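Local coordinates for PDZ domain protein (Parabacteroides distasonis, PDB 4L8N) that is of unknown function but combines PDZ domains with a DUF4136 domain and binds magnesium, at residues G143-S151 with L177-I188. Sequence-based numbering, arbitrary orientation.
Sequences GNFKTFAFS and LTVDIAKPDLLI
Thr-147 to Phe-150 run as a parallel strand between Thr-178 and Val-179 on one flank and Leu-186 to Ile-188 on the other, the latter strand inclined at 34° to it, with backbone bonds such as Phe-148 N to Thr-178 O and Ile-188 N to Ala-149 O (both 2.9 Å). Where this ladder begins, the carboxylate of Asp-185 takes over: with CG anti to its own carbonyl carbon (chi1 -71°), OD2 accepts hydrogen bonds from two successive backbone amides, Lys-146 N at 2.8 Å from the anti side, near the carboxylate plane, and Thr-147 N at 3.2 Å from above that plane. With Asp-185 shortened to alanine, these amides would probably lose the acceptor they share, leaving the loop at Lys-146 less firmly tied. The favour is returned by Thr-147, whose OG1 accepts a hydrogen bond from Asp-185 N at 2.9 Å and also shares a water with Asp-180 OD2. Strand 147-150, helix 158-175 and strand 178-179 form a beta-alpha-beta crossover; strand 178-179 is the outermost at this end of the mixed sheet within the chain. Beneath the helix lies Phe-148, its CG set between the backbone N and the carbonyl carbon (chi1 68°), which brings the ring beside Val-179; Val-179 CA lies over one face, offset toward the rim, while CZ meets Val-179 CG2 at 3.5 Å. Ile-188 CD1 presses on Phe-148 CB, also at 3.5 Å, and Leu-172 of the helix touches both side chains. Alongside, Ile-188 CG2 lies against the Phe-150 ring near CD1 and CE1. Ala-149 projects to the other face of the sheet, its CB 3.6 Å from Pro-184 CG.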
loop_
_atom_site.group_PDB
_atom_site.type_symbol
_atom_site.label_atom_id
_atom_site.label_comp_id
_atom_site.label_asym_id
_atom_site.label_seq_id
_atom_site.Cartn_x
_atom_site.Cartn_y
_atom_site.Cartn_z
ATOM N N GLY A 143 5.067 14.190 -23.525
ATOM C CA GLY A 143 4.607 15.084 -24.584
ATOM C C GLY A 143 4.687 14.480 -25.983
ATOM O O GLY A 143 4.118 15.037 -26.920
ATOM N N ASN A 144 5.377 13.319 -26.146
ATOM C CA ASN A 144 5.488 12.628 -27.434
ATOM C C ASN A 144 4.189 11.905 -27.804
ATOM O O ASN A 144 4.036 11.486 -28.947
ATOM C CB ASN A 144 6.636 11.607 -27.424
ATOM C CG ASN A 144 8.038 12.142 -27.195
ATOM O OD1 ASN A 144 8.917 11.411 -26.734
ATOM N ND2 ASN A 144 8.307 13.395 -27.534
ATOM N N PHE A 145 3.272 11.738 -26.839
ATOM C CA PHE A 145 2.025 11.003 -27.008
ATOM C C PHE A 145 0.862 11.984 -26.986
ATOM O O PHE A 145 0.588 12.598 -25.961
ATOM C CB PHE A 145 1.929 9.932 -25.903
ATOM C CG PHE A 145 3.193 9.099 -25.805
ATOM C CD1 PHE A 145 3.407 8.025 -26.665
ATOM C CD2 PHE A 145 4.193 9.424 -24.894
ATOM C CE1 PHE A 145 4.587 7.276 -26.597
ATOM C CE2 PHE A 145 5.390 8.692 -24.849
ATOM C CZ PHE A 145 5.575 7.620 -25.699
ATOM N N LYS A 146 0.199 12.161 -28.127
ATOM C CA LYS A 146 -0.849 13.166 -28.266
ATOM C C LYS A 146 -2.284 12.596 -28.379
ATOM O O LYS A 146 -3.248 13.339 -28.158
ATOM C CB LYS A 146 -0.540 14.052 -29.493
ATOM C CG LYS A 146 0.827 14.786 -29.455
ATOM C CD LYS A 146 0.877 15.990 -28.469
ATOM C CE LYS A 146 2.078 16.890 -28.689
ATOM N NZ LYS A 146 2.106 18.049 -27.747
ATOM N N THR A 147 -2.431 11.310 -28.725
ATOM C CA THR A 147 -3.740 10.697 -28.955
ATOM C C THR A 147 -3.938 9.412 -28.153
ATOM O O THR A 147 -2.979 8.685 -27.836
ATOM C CB THR A 147 -4.002 10.421 -30.480
ATOM O OG1 THR A 147 -3.187 9.349 -30.958
ATOM C CG2 THR A 147 -3.803 11.652 -31.356
ATOM N N PHE A 148 -5.216 9.117 -27.861
ATOM C CA PHE A 148 -5.564 7.943 -27.095
ATOM C C PHE A 148 -6.845 7.292 -27.593
ATOM O O PHE A 148 -7.595 7.857 -28.379
ATOM C CB PHE A 148 -5.695 8.308 -25.604
ATOM C CG PHE A 148 -6.871 9.195 -25.261
ATOM C CD1 PHE A 148 -6.826 10.567 -25.509
ATOM C CD2 PHE A 148 -8.003 8.671 -24.650
ATOM C CE1 PHE A 148 -7.917 11.378 -25.224
ATOM C CE2 PHE A 148 -9.087 9.483 -24.353
ATOM C CZ PHE A 148 -9.033 10.834 -24.626
ATOM N N ALA A 149 -7.067 6.075 -27.125
ATOM C CA ALA A 149 -8.251 5.263 -27.350
ATOM C C ALA A 149 -8.359 4.305 -26.180
ATOM O O ALA A 149 -7.365 4.072 -25.487
ATOM C CB ALA A 149 -8.168 4.523 -28.676
ATOM N N PHE A 150 -9.556 3.801 -25.918
ATOM C CA PHE A 150 -9.746 2.872 -24.817
ATOM C C PHE A 150 -9.608 1.460 -25.300
ATOM O O PHE A 150 -9.908 1.178 -26.458
ATOM C CB PHE A 150 -11.106 3.096 -24.149
ATOM C CG PHE A 150 -11.142 4.456 -23.499
ATOM C CD1 PHE A 150 -10.580 4.659 -22.241
ATOM C CD2 PHE A 150 -11.653 5.554 -24.179
ATOM C CE1 PHE A 150 -10.572 5.928 -21.657
ATOM C CE2 PHE A 150 -11.615 6.829 -23.609
ATOM C CZ PHE A 150 -11.088 7.005 -22.343
ATOM N N SER A 151 -9.121 0.565 -24.428
ATOM C CA SER A 151 -9.004 -0.840 -24.785
ATOM C C SER A 151 -10.420 -1.471 -24.763
ATOM O O SER A 151 -11.341 -0.907 -24.148
ATOM C CB SER A 151 -8.004 -1.566 -23.883
ATOM O OG SER A 151 -8.393 -1.727 -22.530
ATOM N N LEU A 177 -5.130 16.212 -24.850
ATOM C CA LEU A 177 -4.999 14.960 -25.584
ATOM C C LEU A 177 -6.266 14.770 -26.428
ATOM O O LEU A 177 -7.309 15.370 -26.155
ATOM C CB LEU A 177 -4.727 13.745 -24.669
ATOM C CG LEU A 177 -3.433 13.767 -23.817
ATOM C CD1 LEU A 177 -3.264 12.462 -23.062
ATOM C CD2 LEU A 177 -2.181 14.007 -24.668
ATOM N N THR A 178 -6.158 13.980 -27.492
ATOM C CA THR A 178 -7.311 13.811 -28.357
ATOM C C THR A 178 -7.546 12.316 -28.679
ATOM O O THR A 178 -6.605 11.510 -28.708
ATOM C CB THR A 178 -7.167 14.711 -29.582
ATOM O OG1 THR A 178 -8.252 14.455 -30.461
ATOM C CG2 THR A 178 -5.814 14.565 -30.303
ATOM N N VAL A 179 -8.831 11.945 -28.845
ATOM C CA VAL A 179 -9.215 10.571 -29.182
ATOM C C VAL A 179 -8.919 10.296 -30.684
ATOM O O VAL A 179 -9.135 11.161 -31.551
ATOM C CB VAL A 179 -10.704 10.268 -28.845
ATOM C CG1 VAL A 179 -11.037 8.798 -29.074
ATOM C CG2 VAL A 179 -11.073 10.681 -27.427
ATOM N N ASP A 180 -8.405 9.089 -30.965
ATOM C CA ASP A 180 -8.160 8.539 -32.292
ATOM C C ASP A 180 -8.283 7.034 -32.150
ATOM O O ASP A 180 -7.360 6.411 -31.636
ATOM C CB ASP A 180 -6.785 8.971 -32.850
ATOM C CG ASP A 180 -6.436 8.434 -34.238
ATOM O OD1 ASP A 180 -7.369 8.193 -35.043
ATOM O OD2 ASP A 180 -5.236 8.302 -34.534
ATOM N N ILE A 181 -9.437 6.451 -32.530
ATOM C CA ILE A 181 -9.662 5.002 -32.374
ATOM C C ILE A 181 -8.856 4.208 -33.413
ATOM O O ILE A 181 -8.495 3.055 -33.174
ATOM C CB ILE A 181 -11.182 4.641 -32.429
ATOM C CG1 ILE A 181 -11.984 5.379 -31.330
ATOM C CG2 ILE A 181 -11.401 3.112 -32.321
ATOM C CD1 ILE A 181 -13.493 5.463 -31.613
ATOM N N ALA A 182 -8.568 4.836 -34.550
ATOM C CA ALA A 182 -7.834 4.218 -35.644
ATOM C C ALA A 182 -6.370 3.940 -35.281
ATOM O O ALA A 182 -5.984 2.774 -35.209
ATOM C CB ALA A 182 -7.918 5.094 -36.881
ATOM N N LYS A 183 -5.563 4.981 -35.025
ATOM C CA LYS A 183 -4.143 4.774 -34.731
ATOM C C LYS A 183 -3.723 5.580 -33.481
ATOM O O LYS A 183 -2.967 6.555 -33.597
ATOM C CB LYS A 183 -3.299 5.148 -35.974
ATOM C CG LYS A 183 -2.231 4.137 -36.307
ATOM C CD LYS A 183 -1.453 4.547 -37.553
ATOM C CE LYS A 183 -0.229 3.690 -37.791
ATOM N NZ LYS A 183 -0.557 2.242 -37.926
ATOM N N PRO A 184 -4.216 5.201 -32.274
ATOM C CA PRO A 184 -3.847 5.968 -31.069
ATOM C C PRO A 184 -2.373 5.815 -30.664
ATOM O O PRO A 184 -1.770 4.745 -30.849
ATOM C CB PRO A 184 -4.749 5.382 -29.987
ATOM C CG PRO A 184 -5.069 4.017 -30.459
ATOM C CD PRO A 184 -5.115 4.074 -31.942
ATOM N N ASP A 185 -1.801 6.912 -30.108
ATOM C CA ASP A 185 -0.438 6.941 -29.568
ATOM C C ASP A 185 -0.412 6.140 -28.277
ATOM O O ASP A 185 0.582 5.493 -27.961
ATOM C CB ASP A 185 0.018 8.389 -29.299
ATOM C CG ASP A 185 0.305 9.255 -30.517
ATOM O OD1 ASP A 185 0.696 8.692 -31.585
ATOM O OD2 ASP A 185 0.237 10.490 -30.386
ATOM N N LEU A 186 -1.546 6.173 -27.551
ATOM C CA LEU A 186 -1.773 5.511 -26.263
ATOM C C LEU A 186 -3.043 4.709 -26.205
ATOM O O LEU A 186 -4.080 5.144 -26.693
ATOM C CB LEU A 186 -1.883 6.569 -25.135
ATOM C CG LEU A 186 -0.779 7.586 -25.023
ATOM C CD1 LEU A 186 -1.219 8.753 -24.178
ATOM C CD2 LEU A 186 0.481 6.938 -24.502
ATOM N N LEU A 187 -2.993 3.612 -25.469
ATOM C CA LEU A 187 -4.162 2.815 -25.156
ATOM C C LEU A 187 -4.455 2.947 -23.647
ATOM O O LEU A 187 -3.533 2.787 -22.835
ATOM C CB LEU A 187 -3.916 1.365 -25.560
ATOM C CG LEU A 187 -5.134 0.435 -25.524
ATOM C CD1 LEU A 187 -6.027 0.654 -26.758
ATOM C CD2 LEU A 187 -4.678 -1.033 -25.436
ATOM N N ILE A 188 -5.710 3.279 -23.274
ATOM C CA ILE A 188 -6.068 3.370 -21.852
ATOM C C ILE A 188 -6.752 2.059 -21.438
ATOM O O ILE A 188 -7.632 1.562 -22.140
ATOM C CB ILE A 188 -6.882 4.654 -21.466
ATOM C CG1 ILE A 188 -5.954 5.892 -21.373
ATOM C CG2 ILE A 188 -7.547 4.498 -20.098
ATOM C CD1 ILE A 188 -5.614 6.514 -22.586
HETATM O O HOH W 1 -2.864 9.500 -33.791
#